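Local coordinates for protein putative methyltransferase (Emericella variicolor, PDB 7DMB) that probably acts as a trans-acting methyltransferase in calbistrin biosynthesis and holds S-adenosyl-L-homocysteine in a Rossmann-like pocket, at residues R53-E58 / N181-V186; R64-C69 / P104-V109; I71-K76 / D151-I156; V161-V166 / V324-G329; V216-N221 / E250-V255. All blocks are in the same frame, centred on the assembly; numbering follows the deposited sequence.

Contact 1 of 5, residues R53-E58 / N181-V186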
# COMPACT_ATOMS: atom_id res chain seq x y z
N ARG A 53 11.87 7.70 -9.10
CA ARG A 53 12.70 7.21 -10.19
C ARG A 53 11.81 6.59 -11.26
O ARG A 53 10.61 6.36 -11.06
CB ARG A 53 13.72 6.18 -9.68
CG ARG A 53 13.04 4.96 -9.09
CD ARG A 53 13.98 3.84 -8.70
NE ARG A 53 13.21 2.74 -8.13
CZ ARG A 53 12.78 2.73 -6.87
NH1 ARG A 53 13.07 3.76 -6.06
NH2 ARG A 53 12.08 1.69 -6.41
N GLU A 54 12.42 6.36 -12.43
CA GLU A 54 11.80 5.53 -13.46
C GLU A 54 11.82 4.08 -12.98
O GLU A 54 12.84 3.61 -12.48
CB GLU A 54 12.53 5.67 -14.79
CG GLU A 54 11.66 5.48 -16.02
CD GLU A 54 11.59 4.02 -16.48
OE1 GLU A 54 10.89 3.74 -17.48
OE2 GLU A 54 12.22 3.15 -15.84
N SER A 55 10.71 3.38 -13.11
CA SER A 55 10.59 2.09 -12.46
C SER A 55 10.10 0.98 -13.38
O SER A 55 9.78 -0.11 -12.89
CB SER A 55 9.67 2.20 -11.24
OG SER A 55 8.34 2.44 -11.65
N GLN A 56 10.05 1.21 -14.69
CA GLN A 56 9.52 0.22 -15.61
C GLN A 56 10.34 -1.07 -15.62
O GLN A 56 9.79 -2.15 -15.77
CB GLN A 56 9.42 0.81 -17.01
CG GLN A 56 8.40 1.97 -17.09
CD GLN A 56 6.99 1.57 -16.67
OE1 GLN A 56 6.39 2.21 -15.79
NE2 GLN A 56 6.46 0.52 -17.29
N SER A 57 11.66 -0.97 -15.44
CA SER A 57 12.49 -2.17 -15.43
C SER A 57 12.16 -3.07 -14.25
O SER A 57 11.92 -4.27 -14.42
CB SER A 57 13.98 -1.79 -15.40
OG SER A 57 14.43 -1.48 -16.70
N GLU A 58 12.16 -2.51 -13.03
CA GLU A 58 11.89 -3.36 -11.87
C GLU A 58 10.46 -3.87 -11.87
O GLU A 58 10.21 -4.99 -11.42
CB GLU A 58 12.20 -2.60 -10.57
CG GLU A 58 11.32 -1.39 -10.28
CD GLU A 58 11.93 -0.49 -9.20
OE1 GLU A 58 12.86 0.26 -9.52
OE2 GLU A 58 11.50 -0.55 -8.03
N ASN A 181 7.00 1.94 -0.83
CA ASN A 181 7.25 3.32 -0.42
C ASN A 181 8.41 3.93 -1.19
O ASN A 181 8.47 5.15 -1.37
CB ASN A 181 7.52 3.38 1.08
CG ASN A 181 6.26 3.45 1.89
OD1 ASN A 181 5.62 4.50 1.97
ND2 ASN A 181 5.89 2.33 2.51
N SER A 182 9.35 3.11 -1.65
CA SER A 182 10.52 3.63 -2.33
C SER A 182 10.19 4.26 -3.68
O SER A 182 11.02 4.98 -4.24
CB SER A 182 11.56 2.52 -2.46
OG SER A 182 11.28 1.67 -3.57
N LEU A 183 8.99 4.03 -4.20
CA LEU A 183 8.62 4.59 -5.49
C LEU A 183 8.10 6.02 -5.39
O LEU A 183 8.10 6.73 -6.40
CB LEU A 183 7.55 3.72 -6.16
CG LEU A 183 7.94 2.33 -6.67
CD1 LEU A 183 6.71 1.61 -7.22
CD2 LEU A 183 9.04 2.42 -7.72
N SER A 184 7.66 6.45 -4.20
CA SER A 184 7.01 7.74 -4.03
C SER A 184 7.90 8.67 -3.22
O SER A 184 8.45 8.26 -2.18
CB SER A 184 5.66 7.60 -3.31
OG SER A 184 4.78 6.71 -3.96
N GLU A 185 8.05 9.89 -3.69
CA GLU A 185 8.70 10.95 -2.93
C GLU A 185 7.61 11.79 -2.25
O GLU A 185 6.91 12.56 -2.93
CB GLU A 185 9.58 11.81 -3.84
CG GLU A 185 10.46 12.79 -3.08
CD GLU A 185 11.24 12.12 -1.97
OE1 GLU A 185 12.27 11.49 -2.28
OE2 GLU A 185 10.83 12.21 -0.79
N VAL A 186 7.44 11.61 -0.94
CA VAL A 186 6.41 12.33 -0.19
C VAL A 186 6.99 13.28 0.85
O VAL A 186 6.23 13.98 1.51
CB VAL A 186 5.39 11.37 0.48
CG1 VAL A 186 4.90 10.30 -0.47
CG2 VAL A 186 5.97 10.73 1.74
O HOH W 1 9.59 6.32 -8.77
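The backbones of R53 and L183 pass with their CA atoms 6.8 Å apart, beyond a two-stranded antiparallel ladder (50-51 with 184-185), where a type I turn from N181 to S184 joins helix 172-181 to the ladder. L183 pairs with T52 through backbone hydrogen bonds. R53 reaches over this turn with a chain extended from CG to NE. R53 NH2 gives a nearly straight bond to S182 OG (3.0 Å, 175°), with the oxygen in the guanidinium plane; NH1 adds a weak one to S182 O. R53 also grips E58 side-on: R53 NE binds E58 OE1 at 2.9 Å and R53 NH2 binds E58 OE2 at 2.8 Å, both on the syn side of the carboxylate. Held from two edges, the group can hardly rotate, and L183 CD2 lies over one of its faces, 3.4 Å from R53 NH2. S182 OG is bonded to W179 O, while W179 NE1 and Y138 OH bond to the E58 oxygens, so the ion pair is tied to helix 172-181 and the loop carrying Y138. S55 CB packs on L183 CD2 at 3.6 Å. A water bridges the two backbones, 2.7 Å from R53 N and 2.8 Å from L183 O.

Contact 2 of 5, residues R64-C69 / P104-V109; sequences RMWVLC and PGYPQV
The hydroxyl of Y106 is hydrogen-bonded to E97 OE2 of helix 85-101 and at the same time rests against the indole of W66, with Y106 OH 3.3 Å from W66 CH2 and 3.5 Å from CZ2. The oxygen lies near the indole plane, so it meets the hydrogen-bearing rim of the six-membered ring and not a face; the two side chains cross at about a right angle. In Y106, CG stands anti to the backbone N (chi1 -167°), which carries the ring in toward the helix, and P107 CD lies over one of its faces. V67 packs beside this pair. Its CG2 sits above the centre of the W66 ring, and the same methyl is 4.0 Å from Y106 CE2 and 3.9 Å from V109 CG2, so one branch touches three side chains. V109 CG2 also approaches the helix backbone, 4.0 Å from R64 N. The loop can offer Y106 and V109 together because a type II turn closes between them, with V109 N bonded to Y106 O at 3.0 Å and Q108 at positive phi (66°). Q108 NE2 bonds to Q59 OE1, one more link to the long helix. The contact thus pins the connection between helices 85-101 and 112-117 onto helix 56-79 in the helical N-terminal region: F101 meets Y106 edge-to-face, L115 backs V109, Y319 and F322 of helix 319-324 adjoin the indole, and helix 120-134 packs on M65.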
# COMPACT_ATOMS: atom_id res chain seq x y z
N ARG A 64 7.34 -10.36 -14.49
CA ARG A 64 7.94 -11.59 -15.00
C ARG A 64 8.00 -12.66 -13.93
O ARG A 64 7.69 -13.83 -14.19
CB ARG A 64 9.35 -11.29 -15.52
CG ARG A 64 10.11 -12.51 -15.99
CD ARG A 64 11.55 -12.16 -16.37
NE ARG A 64 12.29 -13.32 -16.84
CZ ARG A 64 12.22 -13.82 -18.07
NH1 ARG A 64 11.43 -13.25 -18.98
NH2 ARG A 64 12.94 -14.88 -18.40
N MET A 65 8.36 -12.27 -12.70
CA MET A 65 8.55 -13.25 -11.64
C MET A 65 7.22 -13.82 -11.17
O MET A 65 7.08 -15.05 -11.03
CB MET A 65 9.28 -12.63 -10.46
CG MET A 65 9.44 -13.63 -9.33
SD MET A 65 10.71 -14.85 -9.74
CE MET A 65 10.65 -15.96 -8.34
N TRP A 66 6.24 -12.95 -10.86
CA TRP A 66 4.99 -13.50 -10.35
C TRP A 66 4.24 -14.25 -11.44
O TRP A 66 3.50 -15.18 -11.13
CB TRP A 66 4.12 -12.41 -9.69
CG TRP A 66 3.22 -11.58 -10.58
CD1 TRP A 66 3.42 -10.27 -10.95
CD2 TRP A 66 1.97 -11.97 -11.18
NE1 TRP A 66 2.39 -9.83 -11.74
CE2 TRP A 66 1.49 -10.86 -11.91
CE3 TRP A 66 1.22 -13.16 -11.19
CZ2 TRP A 66 0.29 -10.90 -12.63
CZ3 TRP A 66 0.03 -13.19 -11.91
CH2 TRP A 66 -0.42 -12.07 -12.62
N VAL A 67 4.45 -13.89 -12.71
CA VAL A 67 3.86 -14.69 -13.79
C VAL A 67 4.48 -16.09 -13.83
O VAL A 67 3.78 -17.09 -14.02
CB VAL A 67 4.01 -13.97 -15.15
CG1 VAL A 67 3.73 -14.96 -16.31
CG2 VAL A 67 3.08 -12.76 -15.24
N LEU A 68 5.80 -16.17 -13.66
CA LEU A 68 6.47 -17.47 -13.62
C LEU A 68 5.95 -18.33 -12.46
O LEU A 68 5.61 -19.50 -12.65
CB LEU A 68 7.98 -17.28 -13.52
CG LEU A 68 8.74 -16.89 -14.79
CD1 LEU A 68 10.09 -16.23 -14.42
CD2 LEU A 68 8.97 -18.13 -15.66
N CYS A 69 5.93 -17.76 -11.24
CA CYS A 69 5.35 -18.50 -10.11
C CYS A 69 3.91 -18.91 -10.38
O CYS A 69 3.50 -20.01 -10.00
CB CYS A 69 5.41 -17.68 -8.81
SG CYS A 69 7.01 -16.86 -8.44
N PRO A 104 -1.21 -12.97 -26.57
CA PRO A 104 -0.19 -11.92 -26.75
C PRO A 104 -0.48 -10.68 -25.92
O PRO A 104 -1.58 -10.47 -25.42
CB PRO A 104 -0.28 -11.60 -28.25
CG PRO A 104 -1.64 -12.11 -28.67
CD PRO A 104 -1.84 -13.33 -27.85
N GLY A 105 0.55 -9.86 -25.77
CA GLY A 105 0.41 -8.58 -25.09
C GLY A 105 -0.02 -8.63 -23.63
O GLY A 105 -0.79 -7.76 -23.19
N TYR A 106 0.46 -9.61 -22.87
CA TYR A 106 0.19 -9.57 -21.44
C TYR A 106 0.88 -8.36 -20.83
O TYR A 106 2.04 -8.08 -21.16
CB TYR A 106 0.64 -10.84 -20.72
CG TYR A 106 0.06 -10.89 -19.33
CD1 TYR A 106 -1.26 -11.28 -19.13
CD2 TYR A 106 0.82 -10.49 -18.22
CE1 TYR A 106 -1.82 -11.30 -17.86
CE2 TYR A 106 0.26 -10.51 -16.94
CZ TYR A 106 -1.06 -10.91 -16.77
OH TYR A 106 -1.63 -10.93 -15.52
N PRO A 107 0.20 -7.58 -19.99
CA PRO A 107 0.77 -6.31 -19.53
C PRO A 107 2.11 -6.51 -18.83
O PRO A 107 2.23 -7.32 -17.91
CB PRO A 107 -0.29 -5.77 -18.57
CG PRO A 107 -1.55 -6.31 -19.08
CD PRO A 107 -1.22 -7.70 -19.59
N GLN A 108 3.12 -5.80 -19.33
CA GLN A 108 4.47 -5.80 -18.77
C GLN A 108 5.17 -7.14 -18.91
O GLN A 108 6.30 -7.29 -18.45
CB GLN A 108 4.46 -5.34 -17.30
CG GLN A 108 4.52 -3.81 -17.13
CD GLN A 108 4.35 -3.33 -15.69
OE1 GLN A 108 3.57 -3.90 -14.92
NE2 GLN A 108 5.08 -2.28 -15.32
N VAL A 109 4.53 -8.14 -19.53
CA VAL A 109 5.21 -9.40 -19.82
C VAL A 109 4.88 -9.85 -21.24
O VAL A 109 4.18 -10.86 -21.42
CB VAL A 109 4.83 -10.51 -18.83
CG1 VAL A 109 5.90 -11.58 -18.81
CG2 VAL A 109 4.59 -9.95 -17.43

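Contact 3 of 5, residues I71-K76 / D151-I156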
# COMPACT_ATOMS: atom_id res chain seq x y z
N ILE A 71 2.32 -19.50 -13.20
CA ILE A 71 2.34 -20.65 -14.12
C ILE A 71 2.73 -21.92 -13.36
O ILE A 71 2.09 -22.97 -13.50
CB ILE A 71 3.32 -20.39 -15.28
CG1 ILE A 71 2.86 -19.21 -16.14
CG2 ILE A 71 3.51 -21.68 -16.12
CD1 ILE A 71 3.97 -18.64 -17.07
N GLN A 72 3.77 -21.82 -12.54
CA GLN A 72 4.28 -22.96 -11.78
C GLN A 72 3.28 -23.45 -10.75
O GLN A 72 3.42 -24.57 -10.27
CB GLN A 72 5.60 -22.58 -11.10
CG GLN A 72 6.57 -23.74 -10.90
CD GLN A 72 7.21 -24.21 -12.20
OE1 GLN A 72 6.98 -23.66 -13.26
NE2 GLN A 72 8.04 -25.24 -12.10
N MET A 73 2.30 -22.62 -10.38
CA MET A 73 1.32 -22.99 -9.36
C MET A 73 0.14 -23.77 -9.90
O MET A 73 -0.60 -24.37 -9.11
CB MET A 73 0.80 -21.73 -8.66
CG MET A 73 1.76 -21.19 -7.62
SD MET A 73 1.51 -19.43 -7.37
CE MET A 73 0.09 -19.47 -6.28
N GLN A 74 -0.07 -23.78 -11.21
CA GLN A 74 -1.32 -24.28 -11.77
C GLN A 74 -1.56 -25.74 -11.39
O GLN A 74 -2.61 -26.08 -10.83
CB GLN A 74 -1.33 -24.11 -13.29
CG GLN A 74 -1.30 -22.64 -13.71
CD GLN A 74 -2.45 -21.84 -13.11
OE1 GLN A 74 -3.63 -22.22 -13.26
NE2 GLN A 74 -2.13 -20.73 -12.43
N GLU A 75 -0.60 -26.61 -11.68
CA GLU A 75 -0.82 -28.03 -11.40
C GLU A 75 -0.88 -28.28 -9.90
O GLU A 75 -1.65 -29.13 -9.44
CB GLU A 75 0.27 -28.88 -12.06
CG GLU A 75 0.01 -30.38 -11.90
CD GLU A 75 1.11 -31.26 -12.48
OE1 GLU A 75 1.87 -30.79 -13.35
OE2 GLU A 75 1.19 -32.44 -12.06
N LYS A 76 -0.10 -27.52 -9.13
CA LYS A 76 -0.12 -27.65 -7.69
C LYS A 76 -1.48 -27.26 -7.12
O LYS A 76 -2.06 -27.97 -6.29
CB LYS A 76 1.00 -26.77 -7.09
CG LYS A 76 1.75 -27.40 -5.95
CD LYS A 76 2.93 -26.55 -5.47
CE LYS A 76 3.06 -26.58 -3.95
NZ LYS A 76 4.30 -25.96 -3.49
N ASP A 151 5.77 -21.40 -3.42
CA ASP A 151 6.45 -22.46 -2.71
C ASP A 151 5.63 -23.00 -1.54
O ASP A 151 5.93 -24.09 -1.05
CB ASP A 151 7.81 -21.95 -2.23
CG ASP A 151 8.72 -23.04 -1.76
OD1 ASP A 151 8.87 -24.07 -2.46
OD2 ASP A 151 9.28 -22.88 -0.67
N ASN A 152 4.60 -22.28 -1.10
CA ASN A 152 3.82 -22.68 0.06
C ASN A 152 2.33 -22.83 -0.25
O ASN A 152 1.55 -23.08 0.67
CB ASN A 152 3.98 -21.68 1.21
CG ASN A 152 5.36 -21.64 1.75
OD1 ASN A 152 5.71 -22.41 2.65
ND2 ASN A 152 6.18 -20.72 1.22
N VAL A 153 1.93 -22.68 -1.51
CA VAL A 153 0.51 -22.47 -1.80
C VAL A 153 -0.34 -23.63 -1.29
O VAL A 153 -1.40 -23.41 -0.68
CB VAL A 153 0.31 -22.22 -3.31
CG1 VAL A 153 0.81 -23.39 -4.13
CG2 VAL A 153 -1.15 -21.91 -3.60
N VAL A 154 0.13 -24.87 -1.46
CA VAL A 154 -0.64 -26.04 -1.02
C VAL A 154 -0.79 -26.04 0.50
O VAL A 154 -1.90 -26.17 1.03
CB VAL A 154 -0.01 -27.35 -1.52
CG1 VAL A 154 -0.64 -28.57 -0.78
CG2 VAL A 154 -0.18 -27.48 -3.05
N ASP A 155 0.32 -25.89 1.23
CA ASP A 155 0.23 -25.75 2.68
C ASP A 155 -0.69 -24.60 3.08
O ASP A 155 -1.33 -24.66 4.14
CB ASP A 155 1.61 -25.51 3.30
CG ASP A 155 2.42 -26.77 3.42
OD1 ASP A 155 1.91 -27.86 3.09
OD2 ASP A 155 3.60 -26.68 3.84
N ILE A 156 -0.79 -23.56 2.26
CA ILE A 156 -1.64 -22.44 2.62
C ILE A 156 -3.11 -22.77 2.35
O ILE A 156 -3.95 -22.67 3.25
CB ILE A 156 -1.19 -21.15 1.89
CG1 ILE A 156 0.21 -20.74 2.36
CG2 ILE A 156 -2.22 -20.02 2.11
CD1 ILE A 156 0.89 -19.71 1.47
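No ring or amide plane carries the meeting of K76 and M73 with V153 and V154; the flat partner is the ring of Y150, just ahead of 151-156, with which K76 makes a cation-pi interaction. What crosses between the segments is aliphatic. K76 lays its chain over the two valines: CG and CE are each 3.5 Å from V154 CG2, both tighter than ordinary van der Waals contact, and CE is 3.9 Å from V153 CG1. With chi3 at 141° the chain is skewed from fully extended, and the V154 methyl sits against CG and CE with CD slightly farther off. K76 NZ lies 3.5 Å from D151 O and 5.1 Å from D151 OD1; the carboxylate is not in contact but would probably still attract the charge. M73 works deeper, where the packing is buried. Its CG stands beside the backbone N, anti to the carbonyl carbon, and with a further bend at chi3 (81°) the M73 CE methyl reaches V153 CG2 at 3.8 Å. Y90 and L94 of helix 85-101 and V149 pack around M73, whereas A80 and R160 adjoin V154. The local axes of 71-76 and 151-156 come within 9.8 Å and run the same way, 32° apart, close enough for the side chains of one helix to lie directly on those of the other. This is helix-helix packing within the helical N-terminal region, joining helices 56-79 and 140-157 away from the SAH site.

Contact 4 of 5, residues V161-V166 / V324-G329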
# COMPACT_ATOMS: atom_id res chain seq x y z
N VAL A 161 -0.43 -23.69 6.98
CA VAL A 161 0.38 -22.53 7.29
C VAL A 161 -0.35 -21.29 6.80
O VAL A 161 -1.09 -21.33 5.81
CB VAL A 161 1.82 -22.65 6.70
CG1 VAL A 161 1.83 -22.44 5.20
CG2 VAL A 161 2.78 -21.65 7.37
N LYS A 162 -0.17 -20.19 7.53
CA LYS A 162 -0.76 -18.91 7.15
C LYS A 162 0.12 -18.20 6.13
O LYS A 162 1.34 -18.31 6.17
CB LYS A 162 -0.95 -18.02 8.38
CG LYS A 162 -1.77 -18.65 9.50
CD LYS A 162 -3.26 -18.57 9.20
CE LYS A 162 -4.09 -19.19 10.31
NZ LYS A 162 -5.52 -19.04 9.98
N LEU A 163 -0.52 -17.47 5.21
CA LEU A 163 0.22 -16.61 4.29
C LEU A 163 1.05 -15.56 5.03
O LEU A 163 2.23 -15.36 4.72
CB LEU A 163 -0.75 -15.91 3.33
CG LEU A 163 -0.09 -14.96 2.31
CD1 LEU A 163 0.82 -15.74 1.35
CD2 LEU A 163 -1.11 -14.16 1.52
N VAL A 164 0.45 -14.84 5.98
CA VAL A 164 1.15 -13.76 6.66
C VAL A 164 2.42 -14.28 7.33
O VAL A 164 3.48 -13.65 7.26
CB VAL A 164 0.24 -13.06 7.69
CG1 VAL A 164 1.03 -12.00 8.47
CG2 VAL A 164 -0.94 -12.41 6.99
N LYS A 165 2.32 -15.45 7.97
CA LYS A 165 3.51 -16.07 8.57
C LYS A 165 4.57 -16.33 7.51
O LYS A 165 5.75 -16.03 7.70
CB LYS A 165 3.13 -17.37 9.27
CG LYS A 165 4.24 -17.90 10.15
CD LYS A 165 4.42 -19.40 10.01
CE LYS A 165 5.66 -19.85 10.77
NZ LYS A 165 5.49 -21.21 11.35
N VAL A 166 4.14 -16.90 6.37
CA VAL A 166 5.05 -17.12 5.25
C VAL A 166 5.74 -15.83 4.85
O VAL A 166 6.95 -15.79 4.64
CB VAL A 166 4.28 -17.75 4.07
CG1 VAL A 166 5.02 -17.53 2.75
CG2 VAL A 166 4.03 -19.22 4.34
N VAL A 324 -1.63 -11.19 -2.34
CA VAL A 324 -2.49 -11.18 -1.17
C VAL A 324 -3.84 -11.84 -1.42
O VAL A 324 -4.65 -11.92 -0.51
CB VAL A 324 -2.68 -9.74 -0.64
CG1 VAL A 324 -1.33 -9.07 -0.42
CG2 VAL A 324 -3.47 -8.95 -1.62
N GLY A 325 -4.07 -12.37 -2.62
CA GLY A 325 -5.33 -13.04 -2.92
C GLY A 325 -5.63 -14.24 -2.03
O GLY A 325 -6.78 -14.63 -1.90
N LEU A 326 -4.61 -14.83 -1.42
CA LEU A 326 -4.84 -15.97 -0.55
C LEU A 326 -5.44 -15.56 0.79
O LEU A 326 -5.80 -16.45 1.58
CB LEU A 326 -3.52 -16.74 -0.36
CG LEU A 326 -3.06 -17.61 -1.55
CD1 LEU A 326 -1.62 -18.10 -1.38
CD2 LEU A 326 -4.00 -18.78 -1.79
N LEU A 327 -5.58 -14.25 1.06
CA LEU A 327 -6.28 -13.74 2.24
C LEU A 327 -7.76 -13.51 1.96
O LEU A 327 -8.11 -12.96 0.90
CB LEU A 327 -5.65 -12.44 2.72
CG LEU A 327 -4.14 -12.55 2.90
CD1 LEU A 327 -3.53 -11.20 3.30
CD2 LEU A 327 -3.84 -13.63 3.93
N PRO A 328 -8.61 -13.90 2.92
CA PRO A 328 -10.07 -13.74 2.74
C PRO A 328 -10.49 -12.30 2.45
O PRO A 328 -11.43 -12.07 1.68
CB PRO A 328 -10.67 -14.21 4.07
CG PRO A 328 -9.53 -14.74 4.90
CD PRO A 328 -8.25 -14.28 4.30
N GLY A 329 -9.80 -11.33 3.05
CA GLY A 329 -10.15 -9.94 2.87
C GLY A 329 -10.00 -9.42 1.46
O GLY A 329 -10.64 -8.43 1.11
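L163 drives one methyl into the turn 324-327 and makes the tight part of this contact, while its neighbour V164 only grazes L327 on the exposed side. L163 CD2 is 3.7 Å from both CG and CD2 of L327, 4.0 Å from L326 CB and 4.2 Å from V324 CA, so a single methyl is received by three residues of the turn. L163 and L327 cross at about a right angle, and L327 CD2 also reaches back to L163 CB at 3.9 Å. The leucine attains this position with CG anti to the backbone N (chi1 180°), pointing out from the first turn of helix 163-168; K162 stands at its N-cap position. On the looser side V164 CG2 stays 4.4 Å from L327 CD2. No hydrogen bond links the two segments. The turn keeps its own shape instead: it is type I, with L327 N bonded to V324 O at 3.0 Å. Other carbonyls here are held from nearby, L326 O by H86 NE2 and G325 O by W331 NE1. The L326 side chain continues inward to F87, Y90 and V157, joining the buried half of the contact to helices 85-101 and 140-157. The V324 side chain lies about 8 Å from the bound SAH, and that of V164 about 9 Å from that of the SAH-binding T209. The contact joins helix 163-168 to the turn after helix 319-324, near but not in the SAH pocket of the Rossmann-like fold.

Contact 5 of 5, residues V216-N221 / E250-V255; sequences VFEGLN and EAYDNV
Aromatic stacking dominates: the rings of F217 and Y252 form an offset stack, centroids 4.3 Å apart and planes only 8° from parallel. The slip between the rings places each CB over the other ring, giving two CH-pi contacts: F217 CB stands 3.7 Å from the Y252 ring centroid, and Y252 CB stands 4.2 Å from that of F217. Aliphatic packing adds V255, whose CG2 touches F217 CZ at 3.5 Å. F217 also meets the rings of Y232 and F249. These groups bind the C-terminal end of helix 211-220 to the connection leading into strand 255-259, an outermost strand of the seven-stranded sheet with the 3-2-1-4-5-7-6 order of class I methyltransferases; the helix begins at the SAH-binding G211, the last glycine of a probable Rossmann-type glycine-rich motif. Among polar interactions, N221, the first residue to leave the helix, turns back with CG beside its own backbone N (chi1 -60°), and its ND2 donates a nearly straight bond to F217 O (2.6 Å, 172°). That bond fixes the amide against Y252: N221 ND2 comes obliquely to within 3.5 Å of Y252 CE1, and OD1 lies at the ring edge. The E218 carboxylate forms salt bridges with R187 and R215.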
# COMPACT_ATOMS: atom_id res chain seq x y z
N VAL A 216 7.86 9.59 6.42
CA VAL A 216 7.19 10.78 6.95
C VAL A 216 8.06 11.44 8.01
O VAL A 216 8.16 12.67 8.06
CB VAL A 216 5.79 10.39 7.49
CG1 VAL A 216 5.20 11.49 8.41
CG2 VAL A 216 4.82 10.10 6.32
N PHE A 217 8.73 10.64 8.85
CA PHE A 217 9.59 11.21 9.88
C PHE A 217 10.75 12.00 9.27
O PHE A 217 11.15 13.04 9.80
CB PHE A 217 10.12 10.10 10.79
CG PHE A 217 9.23 9.80 11.97
CD1 PHE A 217 8.80 10.82 12.81
CD2 PHE A 217 8.81 8.50 12.23
CE1 PHE A 217 7.98 10.54 13.90
CE2 PHE A 217 7.98 8.21 13.30
CZ PHE A 217 7.57 9.24 14.14
N GLU A 218 11.28 11.53 8.14
CA GLU A 218 12.37 12.25 7.48
C GLU A 218 11.93 13.64 7.05
O GLU A 218 12.69 14.61 7.17
CB GLU A 218 12.87 11.45 6.28
CG GLU A 218 13.85 10.37 6.65
CD GLU A 218 14.36 9.60 5.44
OE1 GLU A 218 14.26 10.13 4.31
OE2 GLU A 218 14.84 8.46 5.64
N GLY A 219 10.70 13.75 6.55
CA GLY A 219 10.16 15.06 6.24
C GLY A 219 9.90 15.90 7.47
O GLY A 219 9.93 17.13 7.40
N LEU A 220 9.65 15.25 8.61
CA LEU A 220 9.41 15.98 9.85
C LEU A 220 10.68 16.27 10.63
O LEU A 220 10.62 17.03 11.60
CB LEU A 220 8.45 15.19 10.75
CG LEU A 220 6.99 15.01 10.30
CD1 LEU A 220 6.26 14.14 11.31
CD2 LEU A 220 6.27 16.35 10.11
N ASN A 221 11.81 15.68 10.25
CA ASN A 221 13.09 15.89 10.93
C ASN A 221 14.14 16.27 9.89
O ASN A 221 15.01 15.47 9.53
CB ASN A 221 13.52 14.65 11.71
CG ASN A 221 12.51 14.26 12.77
OD1 ASN A 221 12.72 14.48 13.96
ND2 ASN A 221 11.39 13.67 12.34
N GLU A 250 13.02 4.43 17.36
CA GLU A 250 13.58 4.82 18.64
C GLU A 250 14.25 6.19 18.57
O GLU A 250 14.26 6.93 19.55
CB GLU A 250 14.57 3.74 19.09
CG GLU A 250 15.23 3.98 20.41
CD GLU A 250 16.48 4.81 20.26
OE1 GLU A 250 17.12 4.71 19.19
OE2 GLU A 250 16.78 5.58 21.20
N ALA A 251 14.79 6.57 17.40
CA ALA A 251 15.49 7.84 17.28
C ALA A 251 14.58 9.06 17.39
O ALA A 251 15.09 10.16 17.66
CB ALA A 251 16.25 7.91 15.95
N TYR A 252 13.26 8.91 17.21
CA TYR A 252 12.34 10.04 17.15
C TYR A 252 11.60 10.25 18.47
O TYR A 252 11.16 9.29 19.11
CB TYR A 252 11.33 9.85 16.02
CG TYR A 252 12.00 9.70 14.68
CD1 TYR A 252 12.52 10.81 14.02
CD2 TYR A 252 12.14 8.46 14.08
CE1 TYR A 252 13.15 10.68 12.80
CE2 TYR A 252 12.76 8.32 12.85
CZ TYR A 252 13.27 9.44 12.22
OH TYR A 252 13.91 9.32 11.01
N ASP A 253 11.46 11.52 18.85
CA ASP A 253 10.78 11.90 20.08
C ASP A 253 9.29 12.10 19.84
O ASP A 253 8.84 12.33 18.71
CB ASP A 253 11.35 13.20 20.65
CG ASP A 253 12.85 13.12 20.92
OD1 ASP A 253 13.37 12.01 21.17
OD2 ASP A 253 13.51 14.18 20.89
N ASN A 254 8.52 12.01 20.93
CA ASN A 254 7.11 12.37 20.95
C ASN A 254 6.27 11.49 20.02
O ASN A 254 5.36 11.96 19.34
CB ASN A 254 6.92 13.85 20.60
CG ASN A 254 7.58 14.79 21.61
OD1 ASN A 254 7.48 14.58 22.81
ND2 ASN A 254 8.25 15.82 21.12
N VAL A 255 6.58 10.20 20.00
CA VAL A 255 5.78 9.21 19.28
C VAL A 255 4.97 8.40 20.29
O VAL A 255 5.51 7.98 21.32
CB VAL A 255 6.67 8.31 18.41
CG1 VAL A 255 5.83 7.45 17.46
CG2 VAL A 255 7.67 9.16 17.61

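Contact 1 sits at the start of helix 56-79, and contacts 2 and 3 follow along it, so that this helix meets first the turn after helix 172-181, then the loop after helix 85-101, then helix 140-157. Contacts 2 and 3 have centres 17 Å apart and alternate along the chain. The centre of contact 4 is 13 Å from that of contact 3, and the two touch, through D155 O with V161 N and through I156 with L163. Contact 5 belongs to the Rossmann-like sheet region, with its centre 41 Å from that of contact 3 across the chain's centre. Contacts 1 and 4, with centres 26 Å apart, lie where the helical region probably adjoins the sheet domain.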